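Local coordinates for glucanase (Klebsiella pneumoniae, PDB 5GY3), which probably hydrolyses internal beta-1,4-glucosidic linkages in cellulose, lichenin and cereal beta-D-glucans as a family 8 endoglucanase, at residues 152-155 with 156-159; 219-222 with 223-227. All coordinates share one frame; numbering follows the deposited sequence.

In the fold
Both contacts are local, between side chains within a turn or so of each other, at the N-terminal turns of buried helices in the (alpha/alpha)6 barrel of family 8, their centres about 10 Å apart and each about 9 Å from the centre of the chain. Contact 1 joins a loop to the start of helix 155-164; contact 2 is the start of helix 220-228. The helices pack together: Pro156 CD lies 3.4 Å from Tyr224 O, Ile154 touches Tyr224 and Phe155 touches Leu225. Contact 1 is mainly aromatic, contact 2 aliphatic apart from the Arg220-Tyr224 pair. Each has an indole or phenol donor satisfied by water and a side chain, Tyr152 or Arg220, beside Asp87, the predicted active-site residue.

Contact 1: 152-155 with 156-159; sequences YFIF and PAWR
Trp158 folds back from the first turn of helix 155-164 over the loop that leads into it, a helix N-terminus with Ile154 as N-cap residue. Two inverse gamma turns, centred on Phe153 and Ile154, bring the chain to this point. With CG anti to its own carbonyl carbon (chi1 -65°), the indole runs back along the incoming chain. Trp158 CB lies 3.7 Å from Phe155 O. Farther out, Trp158 CD1 is 3.4 Å from Ile154 O. That oxygen sits over one face of the indole and also accepts the bond from Trp158 N (3.0 Å, 164°). Next, Trp158 CZ2 lies 3.6 Å from Phe153 CA, and Trp158 CH2 meets Phe153 CB at 3.7 Å; the two rings meet obliquely, their planes 37° apart. Phe155 completes the aromatic cluster, and Trp170, on helix 167-183, also meets the indole. Within the same turn, Ile154 CG2 packs against Ala157 CB at 3.7 Å. Tyr152 reaches toward Asp87, the predicted active-site residue, so the loop probably borders the active site. At the indole nitrogen, one water accepts from Trp158 NE1 at 2.8 Å and donates to Tyr152 O at 2.6 Å.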
ATOM      1  N   TYR A 152       0.533   4.596   3.279  1.00  6.09           N
ATOM      2  CA  TYR A 152       0.095   5.097   1.977  1.00  8.16           C
ATOM      3  C   TYR A 152       1.175   5.922   1.276  1.00  8.65           C
ATOM      4  O   TYR A 152       0.941   6.412   0.160  1.00  9.43           O
ATOM      5  CB  TYR A 152      -1.174   5.961   2.101  1.00  7.48           C
ATOM      6  CG  TYR A 152      -2.443   5.285   2.595  1.00  8.03           C
ATOM      7  CD1 TYR A 152      -2.413   4.072   3.270  1.00  9.01           C
ATOM      8  CD2 TYR A 152      -3.680   5.884   2.383  1.00  9.01           C
ATOM      9  CE1 TYR A 152      -3.581   3.464   3.728  1.00  9.76           C
ATOM     10  CE2 TYR A 152      -4.859   5.291   2.842  1.00 11.03           C
ATOM     11  CZ  TYR A 152      -4.797   4.083   3.511  1.00 13.30           C
ATOM     12  OH  TYR A 152      -5.939   3.478   3.968  1.00 13.44           O
ATOM     13  N   PHE A 153       2.346   6.097   1.892  1.00  7.80           N
ATOM     14  CA  PHE A 153       3.478   6.757   1.222  1.00  7.20           C
ATOM     15  C   PHE A 153       4.190   5.710   0.364  1.00  9.21           C
ATOM     16  O   PHE A 153       5.218   5.144   0.744  1.00  8.58           O
ATOM     17  CB  PHE A 153       4.473   7.361   2.213  1.00  9.51           C
ATOM     18  CG  PHE A 153       3.908   8.376   3.188  1.00  9.01           C
ATOM     19  CD1 PHE A 153       2.607   8.849   3.108  1.00 10.47           C
ATOM     20  CD2 PHE A 153       4.730   8.860   4.202  1.00 10.17           C
ATOM     21  CE1 PHE A 153       2.127   9.781   4.045  1.00  8.96           C
ATOM     22  CE2 PHE A 153       4.263   9.793   5.132  1.00 10.91           C
ATOM     23  CZ  PHE A 153       2.961  10.246   5.048  1.00 10.43           C
ATOM     24  N   ILE A 154       3.646   5.451  -0.822  1.00  7.64           N
ATOM     25  CA  ILE A 154       4.122   4.315  -1.645  1.00  7.83           C
ATOM     26  C   ILE A 154       5.304   4.829  -2.461  1.00  8.28           C
ATOM     27  O   ILE A 154       5.207   5.149  -3.650  1.00  8.55           O
ATOM     28  CB  ILE A 154       3.006   3.713  -2.494  1.00  6.42           C
ATOM     29  CG1 ILE A 154       1.823   3.363  -1.579  1.00  6.83           C
ATOM     30  CG2 ILE A 154       3.523   2.442  -3.189  1.00  8.12           C
ATOM     31  CD1 ILE A 154       0.648   2.704  -2.283  1.00 11.83           C
ATOM     32  N   PHE A 155       6.464   4.869  -1.808  1.00  8.37           N
ATOM     33  CA  PHE A 155       7.659   5.462  -2.404  1.00  9.69           C
ATOM     34  C   PHE A 155       8.021   4.908  -3.780  1.00 10.12           C
ATOM     35  O   PHE A 155       8.352   5.715  -4.663  1.00 10.88           O
ATOM     36  CB  PHE A 155       8.841   5.305  -1.432  1.00  9.57           C
ATOM     37  CG  PHE A 155       8.585   5.911  -0.086  1.00  8.79           C
ATOM     38  CD1 PHE A 155       8.489   7.288   0.060  1.00 11.86           C
ATOM     39  CD2 PHE A 155       8.423   5.101   1.027  1.00 10.53           C
ATOM     40  CE1 PHE A 155       8.246   7.859   1.313  1.00 13.22           C
ATOM     41  CE2 PHE A 155       8.172   5.664   2.282  1.00  9.40           C
ATOM     42  CZ  PHE A 155       8.095   7.041   2.417  1.00  9.85           C
ATOM     43  N   PRO A 156       7.980   3.596  -4.049  1.00  9.49           N
ATOM     44  CA  PRO A 156       8.378   3.149  -5.396  1.00 10.74           C
ATOM     45  C   PRO A 156       7.398   3.578  -6.482  1.00 10.61           C
ATOM     46  O   PRO A 156       7.813   3.815  -7.629  1.00 10.34           O
ATOM     47  CB  PRO A 156       8.451   1.621  -5.253  1.00 10.43           C
ATOM     48  CG  PRO A 156       7.503   1.308  -4.122  1.00 10.95           C
ATOM     49  CD  PRO A 156       7.688   2.452  -3.160  1.00  9.38           C
ATOM     50  N   ALA A 157       6.110   3.686  -6.151  1.00  7.75           N
ATOM     51  CA  ALA A 157       5.147   4.225  -7.099  1.00  8.18           C
ATOM     52  C   ALA A 157       5.423   5.694  -7.383  1.00  7.75           C
ATOM     53  O   ALA A 157       5.389   6.127  -8.540  1.00  6.32           O
ATOM     54  CB  ALA A 157       3.734   4.042  -6.567  1.00  6.85           C
ATOM     55  N   TRP A 158       5.684   6.484  -6.333  1.00  5.95           N
ATOM     56  CA  TRP A 158       5.932   7.910  -6.527  1.00  7.28           C
ATOM     57  C   TRP A 158       7.152   8.143  -7.414  1.00  9.46           C
ATOM     58  O   TRP A 158       7.162   9.063  -8.242  1.00 11.14           O
ATOM     59  CB  TRP A 158       6.119   8.597  -5.180  1.00  7.60           C
ATOM     60  CG  TRP A 158       4.893   8.575  -4.317  1.00  6.45           C
ATOM     61  CD1 TRP A 158       3.669   8.052  -4.631  1.00  7.35           C
ATOM     62  CD2 TRP A 158       4.778   9.101  -2.991  1.00  8.81           C
ATOM     63  NE1 TRP A 158       2.797   8.232  -3.584  1.00  7.67           N
ATOM     64  CE2 TRP A 158       3.457   8.868  -2.562  1.00  7.38           C
ATOM     65  CE3 TRP A 158       5.669   9.756  -2.126  1.00  6.76           C
ATOM     66  CZ2 TRP A 158       2.994   9.272  -1.306  1.00  6.64           C
ATOM     67  CZ3 TRP A 158       5.217  10.150  -0.874  1.00  9.77           C
ATOM     68  CH2 TRP A 158       3.890   9.908  -0.476  1.00  8.57           C
ATOM     69  N   ARG A 159       8.195   7.327  -7.245  1.00 10.40           N
ATOM     70  CA  ARG A 159       9.376   7.474  -8.092  1.00  8.76           C
ATOM     71  C   ARG A 159       9.024   7.168  -9.545  1.00 11.07           C
ATOM     72  O   ARG A 159       9.436   7.895 -10.455  1.00 10.88           O
ATOM     73  CB  ARG A 159      10.507   6.564  -7.587  1.00 13.73           C
ATOM     74  CG  ARG A 159      11.792   6.626  -8.411  1.00 27.11           C
ATOM     75  CD  ARG A 159      12.403   5.255  -8.613  1.00 35.84           C
ATOM     76  NE  ARG A 159      11.351   4.204  -8.643  1.00 42.84           N
ATOM     77  CZ  ARG A 159      10.918   3.602  -9.739  1.00 40.02           C
ATOM     78  NH1 ARG A 159      11.448   3.937 -10.896  1.00 37.23           N
ATOM     79  NH2 ARG A 159       9.988   2.675  -9.649  1.00 38.39           N
TER
HETATM   80  O   HOH W   1       0.693   6.700  -2.455  1.00  9.43           O

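Contact 2: 219-222 with 223-227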
ATOM      1  N   ILE A 219       3.043  -2.314   8.566  1.00  7.47           N
ATOM      2  CA  ILE A 219       4.021  -3.308   8.136  1.00  6.46           C
ATOM      3  C   ILE A 219       4.346  -3.177   6.647  1.00  6.41           C
ATOM      4  O   ILE A 219       5.392  -3.653   6.199  1.00  8.14           O
ATOM      5  CB  ILE A 219       3.502  -4.718   8.493  1.00  8.91           C
ATOM      6  CG1 ILE A 219       4.612  -5.763   8.349  1.00  9.41           C
ATOM      7  CG2 ILE A 219       2.316  -5.088   7.611  1.00 10.07           C
ATOM      8  CD1 ILE A 219       5.838  -5.449   9.186  1.00  8.76           C
ATOM      9  N   ARG A 220       3.495  -2.514   5.859  1.00  6.17           N
ATOM     10  CA  ARG A 220       3.834  -2.285   4.458  1.00  7.38           C
ATOM     11  C   ARG A 220       4.933  -1.241   4.278  1.00  6.08           C
ATOM     12  O   ARG A 220       5.520  -1.170   3.193  1.00  5.23           O
ATOM     13  CB  ARG A 220       2.588  -1.863   3.672  1.00  8.24           C
ATOM     14  CG  ARG A 220       1.626  -3.011   3.481  1.00 11.54           C
ATOM     15  CD  ARG A 220       0.513  -2.659   2.514  1.00 15.92           C
ATOM     16  NE  ARG A 220      -0.171  -1.432   2.917  1.00 19.42           N
ATOM     17  CZ  ARG A 220      -1.311  -1.394   3.597  1.00 17.45           C
ATOM     18  NH1 ARG A 220      -1.900  -2.529   3.954  1.00 22.11           N
ATOM     19  NH2 ARG A 220      -1.862  -0.220   3.913  1.00 13.43           N
ATOM     20  N   ILE A 221       5.215  -0.432   5.306  1.00  4.81           N
ATOM     21  CA  ILE A 221       6.222   0.623   5.167  1.00  4.91           C
ATOM     22  C   ILE A 221       7.596   0.052   4.837  1.00  8.89           C
ATOM     23  O   ILE A 221       8.229   0.524   3.876  1.00  5.15           O
ATOM     24  CB  ILE A 221       6.221   1.513   6.427  1.00  5.84           C
ATOM     25  CG1 ILE A 221       4.864   2.210   6.574  1.00  6.97           C
ATOM     26  CG2 ILE A 221       7.388   2.535   6.423  1.00  5.68           C
ATOM     27  CD1 ILE A 221       4.642   2.911   7.944  1.00  6.04           C
ATOM     28  N   PRO A 222       8.125  -0.939   5.566  1.00  6.67           N
ATOM     29  CA  PRO A 222       9.429  -1.491   5.173  1.00  7.95           C
ATOM     30  C   PRO A 222       9.392  -2.193   3.832  1.00  5.13           C
ATOM     31  O   PRO A 222      10.408  -2.219   3.122  1.00  6.53           O
ATOM     32  CB  PRO A 222       9.767  -2.457   6.317  1.00  6.98           C
ATOM     33  CG  PRO A 222       8.443  -2.762   6.970  1.00  5.79           C
ATOM     34  CD  PRO A 222       7.656  -1.495   6.850  1.00  5.40           C
ATOM     35  N   LEU A 223       8.250  -2.768   3.458  1.00  5.76           N
ATOM     36  CA  LEU A 223       8.097  -3.273   2.102  1.00  5.73           C
ATOM     37  C   LEU A 223       8.317  -2.161   1.084  1.00  7.59           C
ATOM     38  O   LEU A 223       9.132  -2.299   0.168  1.00  8.40           O
ATOM     39  CB  LEU A 223       6.715  -3.900   1.925  1.00  7.32           C
ATOM     40  CG  LEU A 223       6.257  -4.183   0.490  1.00  7.05           C
ATOM     41  CD1 LEU A 223       7.144  -5.231  -0.205  1.00  9.47           C
ATOM     42  CD2 LEU A 223       4.811  -4.652   0.519  1.00  8.40           C
ATOM     43  N   TYR A 224       7.607  -1.035   1.230  1.00  6.16           N
ATOM     44  CA  TYR A 224       7.755   0.019   0.224  1.00  5.93           C
ATOM     45  C   TYR A 224       9.136   0.668   0.288  1.00  9.90           C
ATOM     46  O   TYR A 224       9.698   1.035  -0.755  1.00  9.25           O
ATOM     47  CB  TYR A 224       6.661   1.071   0.394  1.00  5.59           C
ATOM     48  CG  TYR A 224       5.263   0.578   0.120  1.00  6.85           C
ATOM     49  CD1 TYR A 224       4.994  -0.310  -0.916  1.00  7.33           C
ATOM     50  CD2 TYR A 224       4.197   1.016   0.906  1.00  7.45           C
ATOM     51  CE1 TYR A 224       3.683  -0.747  -1.162  1.00  8.30           C
ATOM     52  CE2 TYR A 224       2.907   0.584   0.672  1.00  7.67           C
ATOM     53  CZ  TYR A 224       2.651  -0.297  -0.358  1.00  9.46           C
ATOM     54  OH  TYR A 224       1.346  -0.706  -0.577  1.00  8.12           O
ATOM     55  N   LEU A 225       9.711   0.791   1.488  1.00  5.88           N
ATOM     56  CA  LEU A 225      11.062   1.333   1.612  1.00  8.06           C
ATOM     57  C   LEU A 225      12.081   0.439   0.921  1.00  8.77           C
ATOM     58  O   LEU A 225      12.949   0.917   0.180  1.00 10.43           O
ATOM     59  CB  LEU A 225      11.438   1.489   3.087  1.00  7.04           C
ATOM     60  CG  LEU A 225      10.793   2.626   3.878  1.00  6.18           C
ATOM     61  CD1 LEU A 225      11.166   2.493   5.359  1.00  6.48           C
ATOM     62  CD2 LEU A 225      11.213   3.992   3.325  1.00  9.48           C
ATOM     63  N   SER A 226      12.029  -0.860   1.205  1.00  8.44           N
ATOM     64  CA  SER A 226      12.969  -1.777   0.582  1.00 10.07           C
ATOM     65  C   SER A 226      12.732  -1.881  -0.923  1.00 11.66           C
ATOM     66  O   SER A 226      13.685  -2.059  -1.689  1.00 11.68           O
ATOM     67  CB  SER A 226      12.864  -3.147   1.243  1.00 10.79           C
ATOM     68  OG  SER A 226      13.838  -3.998   0.678  1.00 18.30           O
ATOM     69  N   TRP A 227      11.476  -1.762  -1.360  1.00  7.62           N
ATOM     70  CA  TRP A 227      11.165  -1.782  -2.788  1.00 10.04           C
ATOM     71  C   TRP A 227      11.843  -0.618  -3.502  1.00 11.94           C
ATOM     72  O   TRP A 227      12.435  -0.783  -4.580  1.00 12.39           O
ATOM     73  CB  TRP A 227       9.643  -1.720  -2.950  1.00  8.15           C
ATOM     74  CG  TRP A 227       9.065  -2.207  -4.234  1.00 10.52           C
ATOM     75  CD1 TRP A 227       9.646  -2.194  -5.479  1.00 10.20           C
ATOM     76  CD2 TRP A 227       7.772  -2.799  -4.399  1.00  9.89           C
ATOM     77  NE1 TRP A 227       8.781  -2.742  -6.404  1.00  9.72           N
ATOM     78  CE2 TRP A 227       7.627  -3.119  -5.765  1.00  9.02           C
ATOM     79  CE3 TRP A 227       6.718  -3.091  -3.519  1.00  9.70           C
ATOM     80  CZ2 TRP A 227       6.474  -3.715  -6.272  1.00 11.57           C
ATOM     81  CZ3 TRP A 227       5.577  -3.684  -4.028  1.00 10.86           C
ATOM     82  CH2 TRP A 227       5.461  -3.989  -5.387  1.00 11.55           C
TER
HETATM   83  O   HOH W   2      -0.485   0.923   1.009  1.00 11.83           O
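Three successive i to i+4 bonds wind 219-222 into 223-227 as the opening turns of alpha-helix 220-228, within the (alpha/alpha)6-barrel fold. Tyr224 N donates to Arg220 O at 2.9 Å, Leu225 N to Ile221 O at 2.8 Å and Ser226 N to Pro222 O at 2.9 Å. Pro222 has no N-H to give, but in the first turn of a helix this costs little, and its carbonyl still serves Ser226.

Side chains one turn apart then pair along the helix. Ile221 and Leu225 lie alongside each other, pointing the same way, and the CG2 branch of Ile221 meets Leu225 CD1 at 3.9 Å. Both pack on Trp238 of helix 236-243, while Leu223 turns to helices 268-278 and 293-307, an example of a buried helix whose faces are shared among neighbours. Trp227, one turn on from Leu223, is held through its NE1 by a hydrogen bond to Asp308.

Arg220 and Tyr224 form the polar counterpart. Their side chains also run together, with Arg220 CB 3.9 Å from Tyr224 CE2 and Arg220 CD 3.7 Å from Tyr224 OH. The Arg220 side chain bends at chi3 (-54°), and the guanidinium plane stands 53° from the ring. Beyond the bend the group has long, weak ion pairs with Glu30, Asp87 and Asp217; Asp87 is the predicted active-site residue, so the helix start probably borders the active site. A water bridges the two side chains, in the plane of the phenol ring, accepting from Tyr224 OH at 2.9 Å and, weakly, from Arg220 NE at 3.0 Å.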